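PDB 1FNU: exotoxin type A from Streptococcus pyogenes phage T12, which probably acts as a superantigen toxin that bridges host MHC class II molecules and T-cell receptors, driving non-specific T-cell activation. Local coordinates for residues Q2-S7 with S181-F186; L9-L14 with Y167-I172; I113-V118 with D208-Q213; I117-S122 with I214-T219. One frame throughout, in Å; residues are numbered along the deposited sequence.

In the fold
All four contacts reach one mixed five-strand sheet, that of the beta-grasp domain, in the order 126-135, 110-123, 212-219, 169-176, 182-185. Contacts 3 and 4 follow one another, centres about 14 Å apart, along the parallel pair 110-123 and 212-219, with Ile117 and Val118 in both. Contacts 1 and 2, centres about 11 Å apart, lie toward the opposite edge of the sheet, at strands 169-176 and 182-185, where residues 2-14 pack. Along the chain, contacts 1 and 2 open with these N-terminal residues and return late, their segments alternating with those of contacts 3 and 4. Contact 2 touches contact 4 through Thr169 and Thr219. The start of the chain is thereby fastened to this domain.

Contact 1: Q2-S7 with S181-F186; sequences QDPDPS and SFWFDF
Trp183 NE1 donates to Gln2 O at 2.7 Å, a nearly straight bond with an N-H...O angle of 164°. The oxygen lies close to the plane of the indole, at its edge, whereas the donor stands well above the plane of the carbonyl. Tryptophan suits this place because it offers both a broad apolar face and one N-H at the rim. Its CG sits between the backbone N and the carbonyl carbon (chi1 54°), and this carries the indole from the strand out to the N-terminal chain. Pro4 lies flat over one face of the ring, CD above the five-membered ring in a CH-pi contact and CB toward CZ2. A proline fills that role well, since its rigid ring has several C-H groups to lay on an aromatic surface and no N-H to satisfy. Pro4 also touches Leu9 and Tyr171. Asp3 stands nearby, its OD1 3.9 Å from Ser181 OG, but its other oxygen makes a salt bridge with Lys173. A non-regular N-terminal arm is thus laid against strand 182-185, an outermost strand of the beta-grasp sheet.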
# COMPACT_ATOMS: atom_id res chain seq x y z
N GLN A 2 -21.32 28.53 -0.53
CA GLN A 2 -21.44 29.92 -0.06
C GLN A 2 -20.06 30.42 -0.38
O GLN A 2 -19.11 29.72 -0.10
CB GLN A 2 -21.61 30.02 1.47
CG GLN A 2 -20.45 30.90 2.14
CD GLN A 2 -20.58 31.24 3.67
OE1 GLN A 2 -21.60 31.84 4.11
NE2 GLN A 2 -19.54 30.90 4.46
N ASP A 3 -19.94 31.61 -0.96
CA ASP A 3 -18.61 32.11 -1.24
C ASP A 3 -17.72 32.04 -0.01
O ASP A 3 -18.13 32.26 1.13
CB ASP A 3 -18.68 33.52 -1.85
CG ASP A 3 -19.10 33.48 -3.33
OD1 ASP A 3 -19.65 32.44 -3.76
OD2 ASP A 3 -18.90 34.48 -4.06
N PRO A 4 -16.46 31.66 -0.23
CA PRO A 4 -15.49 31.53 0.84
C PRO A 4 -15.29 32.75 1.73
O PRO A 4 -15.32 33.92 1.31
CB PRO A 4 -14.22 31.11 0.10
CG PRO A 4 -14.38 31.76 -1.23
CD PRO A 4 -15.81 31.38 -1.53
N ASP A 5 -15.13 32.44 3.00
CA ASP A 5 -14.82 33.44 3.99
C ASP A 5 -13.27 33.54 3.87
O ASP A 5 -12.64 32.52 3.57
CB ASP A 5 -15.21 32.89 5.36
CG ASP A 5 -14.84 33.81 6.49
OD1 ASP A 5 -13.72 34.40 6.46
OD2 ASP A 5 -15.65 33.95 7.44
N PRO A 6 -12.66 34.74 3.96
CA PRO A 6 -11.18 34.89 3.88
C PRO A 6 -10.37 33.89 4.77
O PRO A 6 -9.28 33.45 4.40
CB PRO A 6 -10.98 36.37 4.29
CG PRO A 6 -12.16 37.02 3.57
CD PRO A 6 -13.29 36.08 4.03
N SER A 7 -10.94 33.53 5.93
CA SER A 7 -10.36 32.59 6.90
C SER A 7 -10.56 31.14 6.48
O SER A 7 -9.93 30.25 7.02
CB SER A 7 -11.03 32.78 8.26
OG SER A 7 -12.43 32.61 8.08
N SER A 181 -24.19 28.50 -6.98
CA SER A 181 -22.82 28.73 -7.47
C SER A 181 -21.94 27.82 -6.54
O SER A 181 -22.43 27.32 -5.51
CB SER A 181 -22.45 30.22 -7.25
OG SER A 181 -22.40 30.51 -5.83
N PHE A 182 -20.68 27.53 -6.92
CA PHE A 182 -19.79 26.74 -6.06
C PHE A 182 -18.31 27.09 -6.29
O PHE A 182 -17.94 27.78 -7.26
CB PHE A 182 -20.06 25.19 -6.17
CG PHE A 182 -19.97 24.64 -7.55
CD1 PHE A 182 -18.77 24.25 -8.10
CD2 PHE A 182 -21.09 24.64 -8.36
CE1 PHE A 182 -18.68 23.87 -9.44
CE2 PHE A 182 -21.03 24.27 -9.73
CZ PHE A 182 -19.82 23.88 -10.27
N TRP A 183 -17.42 26.62 -5.41
CA TRP A 183 -16.08 27.03 -5.68
C TRP A 183 -15.12 25.99 -5.20
O TRP A 183 -15.53 25.09 -4.46
CB TRP A 183 -15.79 28.41 -5.03
CG TRP A 183 -16.08 28.45 -3.61
CD1 TRP A 183 -17.24 28.85 -3.00
CD2 TRP A 183 -15.19 28.05 -2.56
NE1 TRP A 183 -17.11 28.73 -1.62
CE2 TRP A 183 -15.86 28.24 -1.34
CE3 TRP A 183 -13.87 27.55 -2.55
CZ2 TRP A 183 -15.26 27.94 -0.09
CZ3 TRP A 183 -13.27 27.25 -1.29
CH2 TRP A 183 -13.97 27.45 -0.09
N PHE A 184 -13.88 26.05 -5.72
CA PHE A 184 -12.82 25.11 -5.34
C PHE A 184 -11.62 25.93 -4.85
O PHE A 184 -11.25 26.93 -5.49
CB PHE A 184 -12.32 24.29 -6.56
CG PHE A 184 -13.38 23.49 -7.27
CD1 PHE A 184 -14.38 22.87 -6.60
CD2 PHE A 184 -13.31 23.35 -8.65
CE1 PHE A 184 -15.32 22.11 -7.31
CE2 PHE A 184 -14.28 22.56 -9.34
CZ PHE A 184 -15.25 21.97 -8.65
N ASP A 185 -11.01 25.51 -3.73
CA ASP A 185 -9.79 26.12 -3.18
C ASP A 185 -8.56 25.70 -4.03
O ASP A 185 -8.32 24.50 -4.21
CB ASP A 185 -9.58 25.64 -1.75
CG ASP A 185 -8.68 26.54 -1.01
OD1 ASP A 185 -7.73 27.04 -1.68
OD2 ASP A 185 -8.90 26.74 0.21
N PHE A 186 -7.82 26.65 -4.59
CA PHE A 186 -6.65 26.31 -5.37
C PHE A 186 -5.57 25.65 -4.52
O PHE A 186 -4.66 25.04 -5.05
CB PHE A 186 -6.02 27.51 -6.08
CG PHE A 186 -6.78 28.01 -7.31
CD1 PHE A 186 -7.77 27.25 -7.91
CD2 PHE A 186 -6.40 29.20 -7.92
CE1 PHE A 186 -8.37 27.63 -9.11
CE2 PHE A 186 -7.01 29.62 -9.16
CZ PHE A 186 -8.01 28.81 -9.75

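Contact 2: L9-L14 with Y167-I172; sequences LHRSSL and YETGYI
Glu168 comes to Arg11 and Ser13 through a bend about its CB-CG bond (chi2 63°), which turns the carboxylate toward the N-terminal chain, while Arg11 folds about CG-CD (chi3 42°) to bring NE round to it. The two side chains run side by side and point the same way, with guanidinium and carboxylate nearly coplanar. Arg11 NE gives a salt bridge to Glu168 OE2 at 3.0 Å, the oxygen lying at the guanidinium edge and being met almost straight along its C-O bond. Ser13 OG donates to the same OE2 at 2.9 Å, on the syn lone pair, and itself accepts from Arg11 NH2. Serine is apt here, its small hydroxyl both giving and taking.

Ser12 adds two bonds to the backbone of 167-168. Its N donates to Glu168 O at 2.9 Å, and Ser12 OG to Tyr167 O at 2.7 Å, both in the carbonyl plane, so one buried serine holds two consecutive carbonyls. A classic beta bulge sets Glu168 and Thr169 together opposite the single residue Thr219 of the neighbouring strand. Water 1 lies between the segments, accepting from Gly170 N at 2.7 Å and within 2.9 Å of His10 O, to which it may donate. At the other end Leu9 CD2 packs obliquely on Tyr171 CD2, 3.7 Å away, while Leu9 CB lies near Thr169 CB.

With two donors, one of them cationic, on a single oxygen, the Glu168 carboxylate is probably held in its charged form.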
# COMPACT_ATOMS: atom_id res chain seq x y z
N LEU A 9 -10.11 30.12 3.32
CA LEU A 9 -9.14 29.80 2.30
C LEU A 9 -7.83 29.26 2.85
O LEU A 9 -7.33 29.69 3.87
CB LEU A 9 -8.89 31.04 1.42
CG LEU A 9 -10.22 31.50 0.75
CD1 LEU A 9 -10.13 32.91 0.17
CD2 LEU A 9 -10.63 30.46 -0.31
N HIS A 10 -7.30 28.27 2.16
CA HIS A 10 -6.02 27.64 2.53
C HIS A 10 -4.89 28.53 2.03
O HIS A 10 -4.87 28.93 0.87
CB HIS A 10 -5.91 26.24 1.88
CG HIS A 10 -6.92 25.25 2.36
ND1 HIS A 10 -7.23 24.10 1.65
CD2 HIS A 10 -7.60 25.14 3.54
CE1 HIS A 10 -8.05 23.33 2.37
NE2 HIS A 10 -8.28 23.94 3.52
N ARG A 11 -3.94 28.85 2.91
CA ARG A 11 -2.80 29.70 2.56
C ARG A 11 -1.74 28.80 1.97
O ARG A 11 -1.36 27.78 2.60
CB ARG A 11 -2.27 30.42 3.83
CG ARG A 11 -3.20 31.57 4.49
CD ARG A 11 -2.67 31.98 5.95
NE ARG A 11 -1.22 32.05 5.78
CZ ARG A 11 -0.26 31.93 6.72
NH1 ARG A 11 -0.52 31.72 8.02
NH2 ARG A 11 1.00 31.94 6.29
N SER A 12 -1.28 29.12 0.76
CA SER A 12 -0.24 28.30 0.08
C SER A 12 1.11 28.25 0.81
O SER A 12 1.85 27.29 0.68
CB SER A 12 0.06 28.82 -1.35
OG SER A 12 0.75 30.08 -1.33
N SER A 13 1.43 29.31 1.56
CA SER A 13 2.74 29.39 2.23
C SER A 13 2.89 28.44 3.42
O SER A 13 3.96 28.27 3.88
CB SER A 13 3.07 30.84 2.61
OG SER A 13 2.10 31.34 3.49
N LEU A 14 1.79 27.81 3.85
CA LEU A 14 1.80 26.83 4.92
C LEU A 14 2.02 25.41 4.32
O LEU A 14 2.58 24.51 4.97
CB LEU A 14 0.47 26.82 5.67
CG LEU A 14 0.07 28.02 6.57
CD1 LEU A 14 -1.36 27.93 7.16
CD2 LEU A 14 1.08 28.16 7.69
N TYR A 167 0.94 33.30 -5.44
CA TYR A 167 -0.27 33.67 -4.70
C TYR A 167 -0.39 33.04 -3.33
O TYR A 167 0.04 31.91 -3.13
CB TYR A 167 -1.50 33.33 -5.54
CG TYR A 167 -1.38 34.00 -6.88
CD1 TYR A 167 -1.39 35.39 -6.97
CD2 TYR A 167 -1.04 33.27 -8.01
CE1 TYR A 167 -1.04 36.05 -8.17
CE2 TYR A 167 -0.67 33.92 -9.23
CZ TYR A 167 -0.67 35.30 -9.27
OH TYR A 167 -0.21 35.93 -10.36
N GLU A 168 -1.00 33.77 -2.40
CA GLU A 168 -1.19 33.28 -1.04
C GLU A 168 -2.50 32.50 -0.98
O GLU A 168 -2.59 31.46 -0.36
CB GLU A 168 -1.19 34.49 -0.07
CG GLU A 168 -1.34 34.15 1.41
CD GLU A 168 -0.19 33.32 1.97
OE1 GLU A 168 0.77 32.93 1.25
OE2 GLU A 168 -0.25 33.04 3.17
N THR A 169 -3.55 33.03 -1.61
CA THR A 169 -4.78 32.30 -1.57
C THR A 169 -5.35 32.35 -2.96
O THR A 169 -4.96 33.19 -3.76
CB THR A 169 -5.76 32.82 -0.55
OG1 THR A 169 -6.15 34.15 -0.87
CG2 THR A 169 -5.17 32.79 0.82
N GLY A 170 -6.20 31.36 -3.27
CA GLY A 170 -6.80 31.30 -4.59
C GLY A 170 -8.01 30.40 -4.65
O GLY A 170 -8.05 29.39 -3.96
N TYR A 171 -9.05 30.77 -5.39
CA TYR A 171 -10.21 29.92 -5.52
C TYR A 171 -10.86 30.25 -6.85
O TYR A 171 -10.57 31.30 -7.49
CB TYR A 171 -11.17 30.00 -4.33
CG TYR A 171 -12.00 31.26 -4.15
CD1 TYR A 171 -13.23 31.42 -4.78
CD2 TYR A 171 -11.51 32.32 -3.35
CE1 TYR A 171 -13.99 32.64 -4.60
CE2 TYR A 171 -12.25 33.49 -3.17
CZ TYR A 171 -13.47 33.64 -3.77
OH TYR A 171 -14.21 34.75 -3.41
N ILE A 172 -11.61 29.28 -7.34
CA ILE A 172 -12.27 29.45 -8.63
C ILE A 172 -13.74 29.23 -8.30
O ILE A 172 -14.08 28.32 -7.51
CB ILE A 172 -11.76 28.44 -9.63
CG1 ILE A 172 -12.47 28.65 -10.98
CG2 ILE A 172 -11.97 27.02 -9.08
CD1 ILE A 172 -11.91 27.82 -12.08
O HOH W 1 -6.76 29.71 -1.18

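Contact 3: I113-V118 with D208-Q213; sequences IPKKIV and DNKTSQ. Unlike the reference sequence in segment 208-213: Asn209 (reference Ser), Lys210 (reference Asn).
Lys115 and Lys210 come within 6.8 Å at CA, the closest pair of CA atoms between a strand and a turn. Segment 113-118 is extended strand, running on from the corner the chain turns at Ile113. Segment 208-213 leaves the short strand 206-208, turns, and enters strand 212-219 at Ser212. The turn is an Asx turn: Asp208 OD1 accepts from Lys210 N at 3.0 Å, and aspartate fits because its short carboxylate reaches forward to the backbone N two residues on. Ser212 OG adds a bond to Asp208 O at 2.8 Å, closing the loop from its far end.

Among the side chains, Ile117 packs against Asn209. Its CG1-CD1 arm is fully extended (chi2 -180°), which carries CD1 to Asn209, 3.8 Å from CB and 3.4 Å from the backbone O, the two side chains crossing at about a right angle. Isoleucine is beta-branched, which suits a strand, and its long arm reaches Asn209. Alongside, the aliphatic part of Lys115 runs past Asn209 in the opposite direction. The Lys115 amine lies near Lys210 O, but that hydrogen bond is weak and long, and the position of Lys115 NZ is doubtful.

Chemically, burial of hydrocarbon on a self-bonded turn probably does most to hold the two segments together, while the two lysine amines probably add little to the stability.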
# COMPACT_ATOMS: atom_id res chain seq x y z
N ILE A 113 -18.45 23.86 -32.93
CA ILE A 113 -17.32 24.75 -32.67
C ILE A 113 -17.14 24.84 -31.16
O ILE A 113 -18.12 24.97 -30.43
CB ILE A 113 -17.63 26.19 -33.13
CG1 ILE A 113 -18.52 26.17 -34.38
CG2 ILE A 113 -16.31 26.94 -33.38
CD1 ILE A 113 -19.15 27.55 -34.72
N PRO A 114 -15.89 24.83 -30.66
CA PRO A 114 -15.63 24.93 -29.21
C PRO A 114 -16.36 26.13 -28.57
O PRO A 114 -16.40 27.21 -29.16
CB PRO A 114 -14.10 25.09 -29.16
CG PRO A 114 -13.64 24.21 -30.26
CD PRO A 114 -14.61 24.67 -31.39
N LYS A 115 -16.94 25.95 -27.39
CA LYS A 115 -17.60 27.05 -26.73
C LYS A 115 -16.42 27.77 -26.11
O LYS A 115 -15.50 27.14 -25.59
CB LYS A 115 -18.59 26.52 -25.66
CG LYS A 115 -19.79 27.43 -25.40
CD LYS A 115 -19.36 28.72 -24.72
CE LYS A 115 -20.07 29.98 -25.25
NZ LYS A 115 -21.44 30.33 -24.79
N LYS A 116 -16.38 29.08 -26.24
CA LYS A 116 -15.28 29.82 -25.67
C LYS A 116 -15.83 30.43 -24.40
O LYS A 116 -16.90 31.02 -24.38
CB LYS A 116 -14.73 30.90 -26.65
CG LYS A 116 -13.76 30.33 -27.75
CD LYS A 116 -12.76 31.35 -28.40
CE LYS A 116 -13.42 32.34 -29.43
NZ LYS A 116 -12.50 33.50 -29.88
N ILE A 117 -15.12 30.26 -23.29
CA ILE A 117 -15.63 30.85 -22.07
C ILE A 117 -14.63 31.84 -21.50
O ILE A 117 -13.44 31.51 -21.28
CB ILE A 117 -15.97 29.74 -21.05
CG1 ILE A 117 -16.92 28.72 -21.71
CG2 ILE A 117 -16.54 30.35 -19.79
CD1 ILE A 117 -17.31 27.61 -20.79
N VAL A 118 -15.07 33.07 -21.31
CA VAL A 118 -14.20 34.10 -20.77
C VAL A 118 -14.01 33.93 -19.26
O VAL A 118 -14.99 33.76 -18.52
CB VAL A 118 -14.76 35.49 -21.15
CG1 VAL A 118 -14.39 36.53 -20.12
CG2 VAL A 118 -14.22 35.85 -22.55
N ASP A 208 -23.75 23.52 -17.83
CA ASP A 208 -23.97 23.91 -19.22
C ASP A 208 -22.88 24.92 -19.62
O ASP A 208 -22.82 26.03 -19.07
CB ASP A 208 -25.38 24.47 -19.19
CG ASP A 208 -25.83 25.11 -20.50
OD1 ASP A 208 -25.00 25.22 -21.43
OD2 ASP A 208 -27.07 25.49 -20.50
N ASN A 209 -22.02 24.60 -20.56
CA ASN A 209 -21.01 25.59 -20.85
C ASN A 209 -21.43 26.86 -21.57
O ASN A 209 -20.64 27.80 -21.60
CB ASN A 209 -19.87 24.99 -21.61
CG ASN A 209 -20.31 24.31 -22.80
OD1 ASN A 209 -21.41 23.86 -22.84
ND2 ASN A 209 -19.46 24.19 -23.80
N LYS A 210 -22.65 26.91 -22.12
CA LYS A 210 -23.08 28.11 -22.83
C LYS A 210 -23.49 29.10 -21.78
O LYS A 210 -23.26 30.29 -21.94
CB LYS A 210 -24.32 27.85 -23.73
CG LYS A 210 -24.59 28.96 -24.83
CD LYS A 210 -23.48 28.88 -25.89
CE LYS A 210 -23.48 27.45 -26.57
NZ LYS A 210 -22.26 26.99 -27.42
N THR A 211 -24.08 28.64 -20.70
CA THR A 211 -24.54 29.59 -19.69
C THR A 211 -23.93 29.60 -18.29
O THR A 211 -24.57 30.08 -17.33
CB THR A 211 -26.05 29.47 -19.49
OG1 THR A 211 -26.35 28.24 -18.81
CG2 THR A 211 -26.74 29.55 -20.85
N SER A 212 -22.70 29.14 -18.16
CA SER A 212 -22.08 29.16 -16.83
C SER A 212 -20.90 30.14 -16.86
O SER A 212 -20.19 30.25 -17.84
CB SER A 212 -21.63 27.74 -16.48
OG SER A 212 -22.71 26.84 -16.36
N GLN A 213 -20.70 30.90 -15.79
CA GLN A 213 -19.55 31.83 -15.74
C GLN A 213 -18.40 31.41 -14.77
O GLN A 213 -18.66 30.87 -13.67
CB GLN A 213 -20.04 33.21 -15.37
CG GLN A 213 -20.37 34.04 -16.55
CD GLN A 213 -21.20 35.24 -16.13
OE1 GLN A 213 -22.40 35.36 -16.49
NE2 GLN A 213 -20.58 36.12 -15.32

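Contact 4: I117-S122 with I214-T219; sequences IVVKVS and IEVYLT
Ser122 meets the ring of Tyr217 obliquely, its OG 3.8 Å from CE2, with CB close to CD2. At the edge of the same ring, in its plane, lies Glu215 OE1, to which Tyr217 OH donates at 2.7 Å; the hydroxyl stands above the carboxylate plane, not within it. The ring of Tyr171, on the next strand, also meets Tyr217, with the two planes about 20° apart. Lys120 shares this sheet face, its CB against Glu215 CG and its amine near the carboxylate, though beyond salt-bridge range.

The backbones run parallel, their N-to-C directions 21° apart. Lys120 N donates to Ile214 O at 3.2 Å, and its O accepts from Val216 N at 2.7 Å. Two residues on, Ser122 N donates to Val216 O at 2.7 Å and Ser122 O accepts from Leu218 N. This parallel pairing of the domain's first and last strands, 110-123 and 212-219, is the core of the beta-grasp fold, with helix 142-157 packed across one face.

On that face sit Val119, Val121, Ile214 and Val216, branched residues suited to strands and to close packing. Val119 CG1 touches Val216 CG2, and both valines touch Val149 of the helix. Ile214 CD1 reaches between Val119 CG2 and Ile117 CG2, the latter 3.8 Å away. Where the strands part, water 2 donates to Val118 O at 2.6 Å and accepts from Ile214 N.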
# COMPACT_ATOMS: atom_id res chain seq x y z
N ILE A 117 -15.12 30.26 -23.29
CA ILE A 117 -15.63 30.85 -22.07
C ILE A 117 -14.63 31.84 -21.50
O ILE A 117 -13.44 31.51 -21.28
CB ILE A 117 -15.97 29.74 -21.05
CG1 ILE A 117 -16.92 28.72 -21.71
CG2 ILE A 117 -16.54 30.35 -19.79
CD1 ILE A 117 -17.31 27.61 -20.79
N VAL A 118 -15.07 33.07 -21.31
CA VAL A 118 -14.20 34.10 -20.77
C VAL A 118 -14.01 33.93 -19.26
O VAL A 118 -14.99 33.76 -18.52
CB VAL A 118 -14.76 35.49 -21.15
CG1 VAL A 118 -14.39 36.53 -20.12
CG2 VAL A 118 -14.22 35.85 -22.55
N VAL A 119 -12.75 33.93 -18.82
CA VAL A 119 -12.45 33.73 -17.40
C VAL A 119 -12.02 35.02 -16.75
O VAL A 119 -11.03 35.59 -17.13
CB VAL A 119 -11.34 32.62 -17.22
CG1 VAL A 119 -10.97 32.48 -15.76
CG2 VAL A 119 -11.82 31.28 -17.79
N LYS A 120 -12.79 35.45 -15.76
CA LYS A 120 -12.54 36.68 -15.03
C LYS A 120 -11.63 36.51 -13.85
O LYS A 120 -12.03 35.93 -12.85
CB LYS A 120 -13.85 37.29 -14.54
CG LYS A 120 -14.60 38.14 -15.62
CD LYS A 120 -15.90 38.70 -15.01
CE LYS A 120 -17.04 38.87 -16.04
NZ LYS A 120 -18.41 38.71 -15.35
N VAL A 121 -10.43 37.06 -13.94
CA VAL A 121 -9.51 36.97 -12.82
C VAL A 121 -9.32 38.28 -12.06
O VAL A 121 -9.06 39.32 -12.66
CB VAL A 121 -8.10 36.50 -13.28
CG1 VAL A 121 -7.19 36.34 -12.06
CG2 VAL A 121 -8.18 35.16 -14.05
N SER A 122 -9.48 38.20 -10.73
CA SER A 122 -9.25 39.33 -9.81
C SER A 122 -8.02 38.94 -9.02
O SER A 122 -7.82 37.77 -8.73
CB SER A 122 -10.35 39.52 -8.79
OG SER A 122 -11.56 39.84 -9.42
N ILE A 214 -17.16 31.67 -15.18
CA ILE A 214 -16.00 31.31 -14.35
C ILE A 214 -15.37 32.58 -13.87
O ILE A 214 -15.10 33.49 -14.65
CB ILE A 214 -14.93 30.58 -15.14
CG1 ILE A 214 -15.54 29.34 -15.85
CG2 ILE A 214 -13.83 30.20 -14.19
CD1 ILE A 214 -14.61 28.70 -16.96
N GLU A 215 -15.13 32.62 -12.58
CA GLU A 215 -14.51 33.74 -11.91
C GLU A 215 -13.38 33.25 -11.01
O GLU A 215 -13.55 32.32 -10.20
CB GLU A 215 -15.57 34.41 -11.06
CG GLU A 215 -16.25 35.56 -11.79
CD GLU A 215 -17.42 36.04 -11.04
OE1 GLU A 215 -17.41 35.96 -9.79
OE2 GLU A 215 -18.37 36.52 -11.71
N VAL A 216 -12.22 33.88 -11.17
CA VAL A 216 -11.05 33.55 -10.36
C VAL A 216 -10.58 34.66 -9.41
O VAL A 216 -10.27 35.76 -9.88
CB VAL A 216 -9.87 33.19 -11.26
CG1 VAL A 216 -8.64 33.06 -10.42
CG2 VAL A 216 -10.13 31.88 -11.97
N TYR A 217 -10.44 34.33 -8.11
CA TYR A 217 -9.97 35.26 -7.03
C TYR A 217 -8.64 34.89 -6.34
O TYR A 217 -8.58 33.90 -5.59
CB TYR A 217 -11.03 35.40 -5.95
CG TYR A 217 -12.33 35.94 -6.45
CD1 TYR A 217 -13.31 35.07 -6.99
CD2 TYR A 217 -12.57 37.33 -6.49
CE1 TYR A 217 -14.49 35.59 -7.55
CE2 TYR A 217 -13.74 37.85 -7.05
CZ TYR A 217 -14.69 36.97 -7.59
OH TYR A 217 -15.79 37.47 -8.25
N LEU A 218 -7.62 35.70 -6.52
CA LEU A 218 -6.29 35.43 -5.95
C LEU A 218 -5.79 36.57 -5.05
O LEU A 218 -6.14 37.75 -5.27
CB LEU A 218 -5.28 35.27 -7.07
CG LEU A 218 -5.50 34.29 -8.21
CD1 LEU A 218 -4.43 34.55 -9.31
CD2 LEU A 218 -5.43 32.81 -7.68
N THR A 219 -4.98 36.23 -4.04
CA THR A 219 -4.38 37.25 -3.17
C THR A 219 -2.91 36.88 -3.18
O THR A 219 -2.54 35.73 -3.45
CB THR A 219 -4.90 37.26 -1.68
OG1 THR A 219 -4.53 36.06 -1.02
CG2 THR A 219 -6.39 37.41 -1.61
O HOH W 2 -17.46 33.51 -17.62